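Local coordinates for protein porin (Rhodobacter blasticus, PDB 3PRN) that forms, as a homotrimer, channels in the bacterial outer membrane through which small hydrophilic solutes, up to about 0.6 kDa, diffuse passively, at residues A[161-166]-A[183-188]; A[85-90]-A[147-152]; A[2-7]-A[33-38]. The protein carries 1 engineered substitution. All coordinates share one frame; numbering follows the deposited sequence.

Contact 1 (A[161-166]-A[183-188]); sequences TEEFGI and TDAGGI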
ATOM      1  N   THR A 161       7.695 -28.247 -11.962  1.00 36.02           N
ATOM      2  CA  THR A 161       6.740 -28.455 -13.051  1.00 34.40           C
ATOM      3  C   THR A 161       6.247 -27.098 -13.538  1.00 33.49           C
ATOM      4  O   THR A 161       5.671 -26.373 -12.736  1.00 33.23           O
ATOM      5  CB  THR A 161       5.515 -29.229 -12.499  1.00 35.57           C
ATOM      6  OG1 THR A 161       6.008 -30.404 -11.847  1.00 38.09           O
ATOM      7  CG2 THR A 161       4.500 -29.547 -13.555  1.00 36.07           C
ATOM      8  N   GLU A 162       6.435 -26.781 -14.781  1.00 32.61           N
ATOM      9  CA  GLU A 162       5.967 -25.490 -15.302  1.00 32.27           C
ATOM     10  C   GLU A 162       4.629 -25.689 -16.001  1.00 31.11           C
ATOM     11  O   GLU A 162       4.385 -26.780 -16.501  1.00 31.33           O
ATOM     12  CB  GLU A 162       6.994 -24.916 -16.294  1.00 33.47           C
ATOM     13  CG  GLU A 162       8.277 -24.529 -15.554  1.00 34.96           C
ATOM     14  CD  GLU A 162       9.319 -25.627 -15.609  1.00 39.51           C
ATOM     15  OE1 GLU A 162       9.257 -26.524 -16.477  1.00 39.98           O
ATOM     16  OE2 GLU A 162      10.242 -25.627 -14.755  1.00 40.61           O
ATOM     17  N   GLU A 163       3.783 -24.658 -16.031  1.00 30.16           N
ATOM     18  CA  GLU A 163       2.488 -24.743 -16.659  1.00 27.56           C
ATOM     19  C   GLU A 163       2.531 -24.038 -18.012  1.00 28.46           C
ATOM     20  O   GLU A 163       2.972 -22.893 -18.126  1.00 27.32           O
ATOM     21  CB  GLU A 163       1.432 -24.080 -15.769  1.00 25.53           C
ATOM     22  CG  GLU A 163       0.063 -24.030 -16.426  1.00 23.46           C
ATOM     23  CD  GLU A 163      -0.884 -23.097 -15.696  1.00 26.39           C
ATOM     24  OE1 GLU A 163      -0.936 -21.856 -16.027  1.00 25.67           O
ATOM     25  OE2 GLU A 163      -1.620 -23.551 -14.743  1.00 25.20           O
ATOM     26  N   PHE A 164       2.087 -24.732 -19.042  1.00 27.22           N
ATOM     27  CA  PHE A 164       2.025 -24.128 -20.379  1.00 28.02           C
ATOM     28  C   PHE A 164       0.584 -24.131 -20.858  1.00 27.06           C
ATOM     29  O   PHE A 164      -0.104 -25.161 -20.829  1.00 27.14           O
ATOM     30  CB  PHE A 164       2.894 -24.871 -21.388  1.00 33.25           C
ATOM     31  CG  PHE A 164       2.766 -24.241 -22.773  1.00 40.61           C
ATOM     32  CD1 PHE A 164       3.328 -22.983 -23.025  1.00 43.35           C
ATOM     33  CD2 PHE A 164       2.068 -24.912 -23.780  1.00 43.66           C
ATOM     34  CE1 PHE A 164       3.183 -22.393 -24.286  1.00 45.07           C
ATOM     35  CE2 PHE A 164       1.920 -24.321 -25.040  1.00 45.78           C
ATOM     36  CZ  PHE A 164       2.476 -23.061 -25.293  1.00 46.35           C
ATOM     37  N   GLY A 165       0.139 -22.974 -21.294  1.00 26.23           N
ATOM     38  CA  GLY A 165      -1.251 -22.819 -21.711  1.00 25.91           C
ATOM     39  C   GLY A 165      -1.386 -22.182 -23.077  1.00 26.24           C
ATOM     40  O   GLY A 165      -0.671 -21.229 -23.438  1.00 25.76           O
ATOM     41  N   ILE A 166      -2.465 -22.574 -23.767  1.00 26.88           N
ATOM     42  CA  ILE A 166      -2.771 -21.868 -25.031  1.00 26.46           C
ATOM     43  C   ILE A 166      -4.257 -21.729 -25.193  1.00 26.38           C
ATOM     44  O   ILE A 166      -5.055 -22.612 -24.791  1.00 26.68           O
ATOM     45  CB  ILE A 166      -2.117 -22.588 -26.229  1.00 29.80           C
ATOM     46  CG1 ILE A 166      -2.522 -21.882 -27.532  1.00 33.40           C
ATOM     47  CG2 ILE A 166      -2.542 -24.029 -26.315  1.00 30.09           C
ATOM     48  CD1 ILE A 166      -1.485 -22.174 -28.610  1.00 38.96           C
ATOM     49  N   THR A 183      -1.294 -27.647 -20.137  1.00 27.92           N
ATOM     50  CA  THR A 183      -0.677 -28.858 -19.629  1.00 27.90           C
ATOM     51  C   THR A 183      -0.025 -28.549 -18.282  1.00 28.49           C
ATOM     52  O   THR A 183       0.479 -27.426 -18.011  1.00 27.71           O
ATOM     53  CB  THR A 183       0.341 -29.467 -20.623  1.00 32.04           C
ATOM     54  OG1 THR A 183       1.354 -28.481 -20.840  1.00 34.62           O
ATOM     55  CG2 THR A 183      -0.238 -29.659 -22.016  1.00 32.62           C
ATOM     56  N   ASP A 184      -0.092 -29.503 -17.382  1.00 26.96           N
ATOM     57  CA  ASP A 184       0.445 -29.437 -16.041  1.00 27.62           C
ATOM     58  C   ASP A 184      -0.092 -28.168 -15.322  1.00 26.52           C
ATOM     59  O   ASP A 184       0.626 -27.421 -14.671  1.00 25.62           O
ATOM     60  CB  ASP A 184       1.942 -29.422 -15.995  1.00 31.46           C
ATOM     61  CG  ASP A 184       2.618 -30.682 -16.530  1.00 36.09           C
ATOM     62  OD1 ASP A 184       2.033 -31.770 -16.541  1.00 36.78           O
ATOM     63  OD2 ASP A 184       3.788 -30.538 -16.938  1.00 39.37           O
ATOM     64  N   ALA A 185      -1.392 -28.020 -15.466  1.00 26.62           N
ATOM     65  CA  ALA A 185      -2.119 -26.888 -14.900  1.00 26.18           C
ATOM     66  C   ALA A 185      -1.906 -26.817 -13.395  1.00 27.13           C
ATOM     67  O   ALA A 185      -2.019 -27.834 -12.700  1.00 26.19           O
ATOM     68  CB  ALA A 185      -3.604 -27.005 -15.246  1.00 23.49           C
ATOM     69  N   GLY A 186      -1.554 -25.602 -12.908  1.00 26.73           N
ATOM     70  CA  GLY A 186      -1.368 -25.410 -11.479  1.00 27.29           C
ATOM     71  C   GLY A 186      -0.044 -25.978 -11.001  1.00 28.18           C
ATOM     72  O   GLY A 186       0.187 -26.027  -9.801  1.00 27.85           O
ATOM     73  N   GLY A 187       0.798 -26.365 -11.948  1.00 28.45           N
ATOM     74  CA  GLY A 187       2.093 -26.938 -11.580  1.00 29.69           C
ATOM     75  C   GLY A 187       1.902 -28.384 -11.068  1.00 30.74           C
ATOM     76  O   GLY A 187       2.781 -28.902 -10.392  1.00 30.51           O
ATOM     77  N   ILE A 188       0.815 -29.038 -11.437  1.00 31.41           N
ATOM     78  CA  ILE A 188       0.560 -30.435 -11.027  1.00 32.26           C
ATOM     79  C   ILE A 188       0.826 -31.344 -12.219  1.00 32.78           C
ATOM     80  O   ILE A 188       0.162 -31.210 -13.264  1.00 31.67           O
ATOM     81  CB  ILE A 188      -0.897 -30.549 -10.568  1.00 33.98           C
ATOM     82  CG1 ILE A 188      -1.061 -29.640  -9.328  1.00 35.19           C
ATOM     83  CG2 ILE A 188      -1.290 -31.991 -10.240  1.00 33.28           C
ATOM     84  CD1 ILE A 188      -2.515 -29.227  -9.133  1.00 36.50           C
TER

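Contact 2 (A[85-90]-A[147-152]); sequences VDTAFD and SYVDPD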
ATOM      1  N   VAL A  85       1.445 -12.720 -14.385  1.00 19.02           N
ATOM      2  CA  VAL A  85       0.701 -12.641 -15.597  1.00 19.90           C
ATOM      3  C   VAL A  85      -0.716 -13.223 -15.553  1.00 20.93           C
ATOM      4  O   VAL A  85      -1.004 -14.027 -14.658  1.00 20.79           O
ATOM      5  CB  VAL A  85       1.472 -13.337 -16.768  1.00 20.05           C
ATOM      6  CG1 VAL A  85       2.917 -12.747 -16.889  1.00 20.14           C
ATOM      7  CG2 VAL A  85       1.647 -14.862 -16.583  1.00 17.33           C
ATOM      8  N   ASP A  86      -1.519 -12.757 -16.484  1.00 20.51           N
ATOM      9  CA  ASP A  86      -2.786 -13.364 -16.828  1.00 21.89           C
ATOM     10  C   ASP A  86      -2.480 -14.594 -17.694  1.00 21.36           C
ATOM     11  O   ASP A  86      -1.687 -14.524 -18.644  1.00 22.24           O
ATOM     12  CB  ASP A  86      -3.696 -12.402 -17.644  1.00 24.01           C
ATOM     13  CG  ASP A  86      -4.239 -11.343 -16.696  1.00 29.55           C
ATOM     14  OD1 ASP A  86      -5.057 -11.692 -15.761  1.00 31.36           O
ATOM     15  OD2 ASP A  86      -3.850 -10.124 -16.808  1.00 31.92           O
ATOM     16  N   THR A  87      -3.102 -15.707 -17.359  1.00 21.36           N
ATOM     17  CA  THR A  87      -2.860 -16.977 -18.067  1.00 21.32           C
ATOM     18  C   THR A  87      -3.941 -17.271 -19.111  1.00 21.16           C
ATOM     19  O   THR A  87      -5.051 -16.730 -19.128  1.00 20.48           O
ATOM     20  CB  THR A  87      -2.846 -18.141 -17.078  1.00 21.71           C
ATOM     21  OG1 THR A  87      -4.088 -18.204 -16.394  1.00 21.47           O
ATOM     22  CG2 THR A  87      -1.741 -18.016 -16.027  1.00 21.37           C
ATOM     23  N   ALA A  88      -3.547 -18.133 -20.056  1.00 20.71           N
ATOM     24  CA  ALA A  88      -4.474 -18.423 -21.154  1.00 21.28           C
ATOM     25  C   ALA A  88      -5.804 -19.010 -20.738  1.00 21.45           C
ATOM     26  O   ALA A  88      -6.879 -18.520 -21.147  1.00 21.00           O
ATOM     27  CB  ALA A  88      -3.748 -19.313 -22.167  1.00 22.06           C
ATOM     28  N   PHE A  89      -5.811 -19.985 -19.833  1.00 21.63           N
ATOM     29  CA  PHE A  89      -7.083 -20.627 -19.464  1.00 22.86           C
ATOM     30  C   PHE A  89      -7.992 -19.649 -18.716  1.00 22.75           C
ATOM     31  O   PHE A  89      -9.225 -19.771 -18.750  1.00 23.10           O
ATOM     32  CB  PHE A  89      -6.762 -21.847 -18.586  1.00 24.26           C
ATOM     33  CG  PHE A  89      -7.866 -22.873 -18.490  1.00 25.97           C
ATOM     34  CD1 PHE A  89      -8.037 -23.800 -19.542  1.00 27.00           C
ATOM     35  CD2 PHE A  89      -8.703 -22.933 -17.399  1.00 25.78           C
ATOM     36  CE1 PHE A  89      -9.054 -24.772 -19.459  1.00 28.20           C
ATOM     37  CE2 PHE A  89      -9.742 -23.878 -17.310  1.00 26.82           C
ATOM     38  CZ  PHE A  89      -9.897 -24.792 -18.357  1.00 27.27           C
ATOM     39  N   ASP A  90      -7.375 -18.675 -18.039  1.00 22.92           N
ATOM     40  CA  ASP A  90      -8.151 -17.704 -17.277  1.00 22.12           C
ATOM     41  C   ASP A  90      -8.546 -16.534 -18.158  1.00 22.88           C
ATOM     42  O   ASP A  90      -9.482 -15.839 -17.766  1.00 21.32           O
ATOM     43  CB  ASP A  90      -7.337 -17.236 -16.055  1.00 24.32           C
ATOM     44  CG  ASP A  90      -8.143 -16.405 -15.032  1.00 24.13           C
ATOM     45  OD1 ASP A  90      -9.135 -16.872 -14.492  1.00 20.88           O
ATOM     46  OD2 ASP A  90      -7.758 -15.247 -14.747  1.00 26.43           O
ATOM     47  N   SER A 147       0.552 -18.794 -22.454  1.00 27.74           N
ATOM     48  CA  SER A 147       1.157 -18.386 -21.163  1.00 26.46           C
ATOM     49  C   SER A 147       2.065 -19.507 -20.704  1.00 26.38           C
ATOM     50  O   SER A 147       1.804 -20.690 -21.007  1.00 25.56           O
ATOM     51  CB  SER A 147       0.103 -18.028 -20.134  1.00 25.40           C
ATOM     52  OG  SER A 147      -0.840 -19.093 -19.972  1.00 24.15           O
ATOM     53  N   TYR A 148       3.132 -19.122 -20.034  1.00 25.81           N
ATOM     54  CA  TYR A 148       4.091 -20.086 -19.472  1.00 25.46           C
ATOM     55  C   TYR A 148       4.395 -19.654 -18.043  1.00 25.61           C
ATOM     56  O   TYR A 148       4.778 -18.468 -17.827  1.00 25.00           O
ATOM     57  CB  TYR A 148       5.350 -20.067 -20.360  1.00 28.44           C
ATOM     58  CG  TYR A 148       6.538 -20.717 -19.692  1.00 36.36           C
ATOM     59  CD1 TYR A 148       6.696 -22.102 -19.678  1.00 39.92           C
ATOM     60  CD2 TYR A 148       7.473 -19.914 -19.060  1.00 40.80           C
ATOM     61  CE1 TYR A 148       7.806 -22.671 -19.037  1.00 42.77           C
ATOM     62  CE2 TYR A 148       8.586 -20.456 -18.425  1.00 43.85           C
ATOM     63  CZ  TYR A 148       8.717 -21.843 -18.412  1.00 45.44           C
ATOM     64  OH  TYR A 148       9.829 -22.364 -17.760  1.00 47.90           O
ATOM     65  N   VAL A 149       4.138 -20.503 -17.066  1.00 24.40           N
ATOM     66  CA  VAL A 149       4.362 -20.087 -15.680  1.00 24.31           C
ATOM     67  C   VAL A 149       5.337 -21.037 -15.013  1.00 24.21           C
ATOM     68  O   VAL A 149       5.164 -22.264 -15.028  1.00 23.66           O
ATOM     69  CB  VAL A 149       3.033 -20.084 -14.893  1.00 24.53           C
ATOM     70  CG1 VAL A 149       3.291 -19.700 -13.433  1.00 25.95           C
ATOM     71  CG2 VAL A 149       1.989 -19.160 -15.482  1.00 24.65           C
ATOM     72  N   ASP A 150       6.402 -20.492 -14.457  1.00 24.14           N
ATOM     73  CA  ASP A 150       7.355 -21.327 -13.684  1.00 23.61           C
ATOM     74  C   ASP A 150       7.105 -20.946 -12.239  1.00 24.47           C
ATOM     75  O   ASP A 150       7.347 -19.789 -11.848  1.00 24.16           O
ATOM     76  CB  ASP A 150       8.736 -20.941 -14.168  1.00 24.11           C
ATOM     77  CG  ASP A 150       9.849 -21.728 -13.478  1.00 25.82           C
ATOM     78  OD1 ASP A 150       9.600 -22.319 -12.437  1.00 25.15           O
ATOM     79  OD2 ASP A 150      10.990 -21.658 -13.986  1.00 27.23           O
ATOM     80  N   PRO A 151       6.638 -21.837 -11.398  1.00 24.93           N
ATOM     81  CA  PRO A 151       6.343 -21.511 -10.005  1.00 24.87           C
ATOM     82  C   PRO A 151       7.527 -21.250  -9.145  1.00 25.10           C
ATOM     83  O   PRO A 151       7.426 -20.698  -8.012  1.00 25.15           O
ATOM     84  CB  PRO A 151       5.523 -22.688  -9.537  1.00 26.28           C
ATOM     85  CG  PRO A 151       5.782 -23.814 -10.487  1.00 26.14           C
ATOM     86  CD  PRO A 151       6.295 -23.229 -11.771  1.00 25.31           C
ATOM     87  N   ASP A 152       8.739 -21.612  -9.579  1.00 24.70           N
ATOM     88  CA  ASP A 152       9.914 -21.278  -8.793  1.00 25.29           C
ATOM     89  C   ASP A 152      11.068 -21.140  -9.783  1.00 26.02           C
ATOM     90  O   ASP A 152      11.835 -22.108 -10.026  1.00 25.13           O
ATOM     91  CB  ASP A 152      10.269 -22.302  -7.704  1.00 28.85           C
ATOM     92  CG  ASP A 152      11.394 -21.791  -6.811  1.00 32.27           C
ATOM     93  OD1 ASP A 152      12.261 -20.959  -7.179  1.00 33.80           O
ATOM     94  OD2 ASP A 152      11.456 -22.267  -5.660  1.00 35.42           O
TER

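Contact 3 (A[2-7]-A[33-38]); sequences ISLNGY and INIVGT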
ATOM      1  N   ILE A   2       0.644   7.625 -14.190  1.00 25.02           N
ATOM      2  CA  ILE A   2       0.145   6.667 -13.227  1.00 25.08           C
ATOM      3  C   ILE A   2      -1.356   6.755 -13.131  1.00 25.59           C
ATOM      4  O   ILE A   2      -1.836   7.916 -13.021  1.00 26.64           O
ATOM      5  CB  ILE A   2       0.798   6.864 -11.845  1.00 26.01           C
ATOM      6  CG1 ILE A   2       2.219   6.295 -11.910  1.00 29.13           C
ATOM      7  CG2 ILE A   2       0.057   6.017 -10.787  1.00 26.83           C
ATOM      8  CD1 ILE A   2       3.026   6.450 -10.650  1.00 31.25           C
ATOM      9  N   SER A   3      -2.144   5.721 -13.337  1.00 24.58           N
ATOM     10  CA  SER A   3      -3.586   5.881 -13.082  1.00 25.27           C
ATOM     11  C   SER A   3      -4.070   4.844 -12.052  1.00 24.60           C
ATOM     12  O   SER A   3      -3.452   3.792 -11.838  1.00 23.76           O
ATOM     13  CB  SER A   3      -4.463   5.849 -14.305  1.00 29.02           C
ATOM     14  OG  SER A   3      -3.960   4.970 -15.242  1.00 34.74           O
ATOM     15  N   LEU A   4      -5.147   5.256 -11.372  1.00 23.54           N
ATOM     16  CA  LEU A   4      -5.728   4.423 -10.354  1.00 24.56           C
ATOM     17  C   LEU A   4      -7.149   4.110 -10.802  1.00 23.85           C
ATOM     18  O   LEU A   4      -7.852   5.032 -11.243  1.00 24.03           O
ATOM     19  CB  LEU A   4      -5.751   4.993  -8.966  1.00 28.57           C
ATOM     20  CG  LEU A   4      -4.578   5.614  -8.228  1.00 32.38           C
ATOM     21  CD1 LEU A   4      -4.798   5.326  -6.698  1.00 33.38           C
ATOM     22  CD2 LEU A   4      -3.253   5.037  -8.532  1.00 32.07           C
ATOM     23  N   ASN A   5      -7.594   2.881 -10.629  1.00 22.64           N
ATOM     24  CA  ASN A   5      -8.984   2.546 -10.881  1.00 22.24           C
ATOM     25  C   ASN A   5      -9.375   1.417  -9.918  1.00 21.25           C
ATOM     26  O   ASN A   5      -8.458   0.789  -9.379  1.00 20.33           O
ATOM     27  CB  ASN A   5      -9.267   2.186 -12.351  1.00 25.68           C
ATOM     28  CG  ASN A   5      -8.564   0.893 -12.768  1.00 30.48           C
ATOM     29  OD1 ASN A   5      -9.040  -0.196 -12.451  1.00 33.32           O
ATOM     30  ND2 ASN A   5      -7.440   0.944 -13.460  1.00 33.77           N
ATOM     31  N   GLY A   6     -10.640   1.078  -9.846  1.00 20.32           N
ATOM     32  CA  GLY A   6     -11.017  -0.037  -8.992  1.00 19.68           C
ATOM     33  C   GLY A   6     -12.505  -0.118  -8.831  1.00 20.28           C
ATOM     34  O   GLY A   6     -13.259   0.537  -9.554  1.00 20.36           O
ATOM     35  N   TYR A   7     -12.920  -0.847  -7.790  1.00 19.52           N
ATOM     36  CA  TYR A   7     -14.333  -1.026  -7.497  1.00 18.36           C
ATOM     37  C   TYR A   7     -14.514  -1.395  -6.029  1.00 19.07           C
ATOM     38  O   TYR A   7     -13.586  -1.840  -5.349  1.00 17.39           O
ATOM     39  CB  TYR A   7     -14.972  -2.094  -8.372  1.00 19.37           C
ATOM     40  CG  TYR A   7     -14.622  -3.546  -8.183  1.00 19.30           C
ATOM     41  CD1 TYR A   7     -15.078  -4.263  -7.087  1.00 21.36           C
ATOM     42  CD2 TYR A   7     -13.825  -4.185  -9.133  1.00 20.40           C
ATOM     43  CE1 TYR A   7     -14.739  -5.614  -6.936  1.00 24.45           C
ATOM     44  CE2 TYR A   7     -13.479  -5.528  -9.017  1.00 20.52           C
ATOM     45  CZ  TYR A   7     -13.945  -6.228  -7.916  1.00 22.85           C
ATOM     46  OH  TYR A   7     -13.629  -7.565  -7.779  1.00 21.92           O
ATOM     47  N   ILE A  33      -8.237  -1.865  -5.636  1.00 15.90           N
ATOM     48  CA  ILE A  33      -7.596  -0.729  -6.253  1.00 17.12           C
ATOM     49  C   ILE A  33      -6.492  -1.223  -7.182  1.00 18.50           C
ATOM     50  O   ILE A  33      -5.615  -1.959  -6.713  1.00 17.91           O
ATOM     51  CB  ILE A  33      -6.959   0.216  -5.203  1.00 19.87           C
ATOM     52  CG1 ILE A  33      -8.018   0.904  -4.340  1.00 22.73           C
ATOM     53  CG2 ILE A  33      -6.135   1.339  -5.836  1.00 18.90           C
ATOM     54  CD1 ILE A  33      -7.496   1.308  -2.967  1.00 28.78           C
ATOM     55  N   ASN A  34      -6.481  -0.780  -8.437  1.00 17.84           N
ATOM     56  CA  ASN A  34      -5.403  -1.142  -9.360  1.00 18.64           C
ATOM     57  C   ASN A  34      -4.533   0.127  -9.578  1.00 18.96           C
ATOM     58  O   ASN A  34      -5.082   1.232  -9.821  1.00 18.52           O
ATOM     59  CB  ASN A  34      -5.961  -1.576 -10.712  1.00 19.41           C
ATOM     60  CG  ASN A  34      -6.839  -2.824 -10.634  1.00 22.78           C
ATOM     61  OD1 ASN A  34      -6.406  -3.865 -10.132  1.00 22.99           O
ATOM     62  ND2 ASN A  34      -8.050  -2.698 -11.159  1.00 22.30           N
ATOM     63  N   ILE A  35      -3.239  -0.054  -9.534  1.00 19.00           N
ATOM     64  CA  ILE A  35      -2.322   1.079  -9.768  1.00 18.79           C
ATOM     65  C   ILE A  35      -1.585   0.691 -11.052  1.00 19.90           C
ATOM     66  O   ILE A  35      -0.932  -0.365 -11.075  1.00 18.98           O
ATOM     67  CB  ILE A  35      -1.342   1.185  -8.600  1.00 21.26           C
ATOM     68  CG1 ILE A  35      -2.165   1.309  -7.306  1.00 22.23           C
ATOM     69  CG2 ILE A  35      -0.379   2.330  -8.833  1.00 22.27           C
ATOM     70  CD1 ILE A  35      -1.237   1.450  -6.124  1.00 26.19           C
ATOM     71  N   VAL A  36      -1.734   1.508 -12.080  1.00 19.18           N
ATOM     72  CA  VAL A  36      -1.109   1.191 -13.370  1.00 19.66           C
ATOM     73  C   VAL A  36      -0.182   2.303 -13.817  1.00 19.44           C
ATOM     74  O   VAL A  36      -0.571   3.481 -13.878  1.00 19.54           O
ATOM     75  CB  VAL A  36      -2.270   1.055 -14.400  1.00 23.04           C
ATOM     76  CG1 VAL A  36      -1.717   0.711 -15.787  1.00 23.91           C
ATOM     77  CG2 VAL A  36      -3.221  -0.032 -13.923  1.00 24.51           C
ATOM     78  N   GLY A  37       1.081   2.001 -14.087  1.00 19.30           N
ATOM     79  CA  GLY A  37       2.042   3.009 -14.559  1.00 18.80           C
ATOM     80  C   GLY A  37       2.274   2.671 -16.056  1.00 20.30           C
ATOM     81  O   GLY A  37       2.470   1.483 -16.397  1.00 19.73           O
ATOM     82  N   THR A  38       2.230   3.647 -16.925  1.00 19.24           N
ATOM     83  CA  THR A  38       2.424   3.421 -18.357  1.00 21.08           C
ATOM     84  C   THR A  38       3.337   4.518 -18.950  1.00 21.72           C
ATOM     85  O   THR A  38       3.317   5.651 -18.541  1.00 21.19           O
ATOM     86  CB  THR A  38       1.131   3.464 -19.206  1.00 23.13           C
ATOM     87  OG1 THR A  38       0.485   4.715 -19.008  1.00 26.40           O
ATOM     88  CG2 THR A  38       0.146   2.417 -18.741  1.00 23.69           C
TER
HETATM   89  O   HOH W   1      -1.327   4.744 -16.494  1.00 29.41           O

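Contact 1 (A[161-166]-A[183-188])
Thr161 rides over Asp184 and Gly187 just before its strand begins. Its methyl CG2 packs against Asp184 CB at 3.5 Å, the two side chains crossing at about a right angle, and its CB rests 3.5 Å from Gly187 O. With OG1 placed beside the backbone N (chi1 -53°), it is the methyl that is turned to the aspartate. The carbonyl Thr161 O is buried here without a hydrogen-bond partner in the model. Glu162 turns its side chain away and contributes its carbonyl, with O 3.6 Å from Asp184 CB; the carboxylate of Asp184 is held through OD1 by the N-H of Asp190.

Glu163 carries the polar grip. Its chain is extended from the backbone, CG anti to N at chi1 175°, and brings OE2 to Gly186 N at 2.8 Å in a nearly straight bond (165°). The N-H meets OE2 on its anti side, slightly out of the carboxylate plane, and the same oxygen also takes the N-H of Phe115. Gly186 sits in a type II turn, Asp184 to Gly187, closed by Gly187 N to Asp184 O at 2.9 Å. This turn follows strand 175-183, the partner of strand 163-171 in a hairpin of the sixteen-stranded antiparallel barrel. Phe164 forms a hydrogen-bonded pair with Thr183: Thr183 N gives to Phe164 O at 2.8 Å, while the return bond from Phe164 N to Thr183 O is weak at 3.3 Å. The ring of Phe164 leads away to the barrel surface, the side chain lying about 7 Å from a bound detergent molecule.

Contact 2 (A[85-90]-A[147-152])
Thr87 and Ala88 open the short helix 88-91 of the long loop between strands 78-83 and 131-138, the loop that in porins folds into the barrel and narrows the pore; here it is fastened to the wall at Ser147. Ala88 N donates to Ser147 OG at 2.9 Å with an almost linear N-H...O angle of 170°. The serine hydroxyl lies between its own backbone N and carbonyl carbon (chi1 54°), a rotation that brings it to the N-H of the first helical residue. Thr87 occupies the N-cap position, and its OG1 is bonded to Phe115 O. Ser147 OG is also wedged among carbon, 3.5 Å from Thr87 CA and 3.7 Å from Ala88 CB.

Ser147 and Val149 both direct their side chains inward from strand 142-150, whereas Tyr148 between them touches detergent on the outer face, the alternation expected of a barrel strand. Replacing Ser147 by an alanine would probably leave the buried Ala88 N-H without its acceptor and weaken the hold of the wall on the helix start. Two residues along the strand, Val149 CG2 meets Thr87 CG2 at 3.9 Å, the side chains crossing nearly at right angles. The same methyl reaches Val85 CG2 more distantly, at 4.4 Å.

Contact 3 (A[2-7]-A[33-38])
Asn5 and Asn34 face each other as a hydrogen-bonded pair in the beta hairpin of strands 2-15 and 25-39. At CB, Asn5 starts with CG between its backbone N and carbonyl carbon (chi1 66°), leaning the amide across. CG comes within 4.1 Å of Asn34 CB. At the tip, OD1 takes a nearly straight bond from Asn34 ND2 at 3.0 Å; the acceptor lies in the amide plane of Asn34, yet the donor is tilted 32° from the Asn5 carbonyl plane, with the amides 55° apart. Asn5 ND2 rests 4.0 Å from Asn34 CB. In the backbone, Asn34 N to Asn5 O is short at 2.7 Å, Asn5 N returns a bond to Asn34 O, and Ser3 and Val36 repeat the pair. A water links Ser3 OG, Val36 O and Thr38 OG1.

On the opposite face Leu4 CD2 lies against Ile35 CG2 at 4.0 Å, with Ile2 CG2 on the same methyl. This apolar face meets neighbouring subunits, Leu4 touching Leu4 of the second and Ile2 of the third. Arg52 of strand 46-56 binds Asn34 OD1, and the Gly6 backbone bonds to Phe289, where the C-terminal end meets the first strand to close the sixteen-stranded barrel.

From the N terminus, contact 3 closes first, pairing strand 2-15 with strand 25-39 in the hairpin that also borders the trimer interface. The chain runs on to segment 85-90, and contact 2 shuts a much larger loop when strand 142-150 returns past it. Contact 1 then joins the start of strand 163-171 to the turn after strand 175-183. The three follow in series, none nested or crossed. Contacts 1 and 2 share a seam: strands 142-150 and 163-171 are neighbours, with Gly165 N 2.8 Å from Ser147 O. Contact 3 lies apart, its nearest atoms about 10 Å from contact 2 and about 20 Å from contact 1.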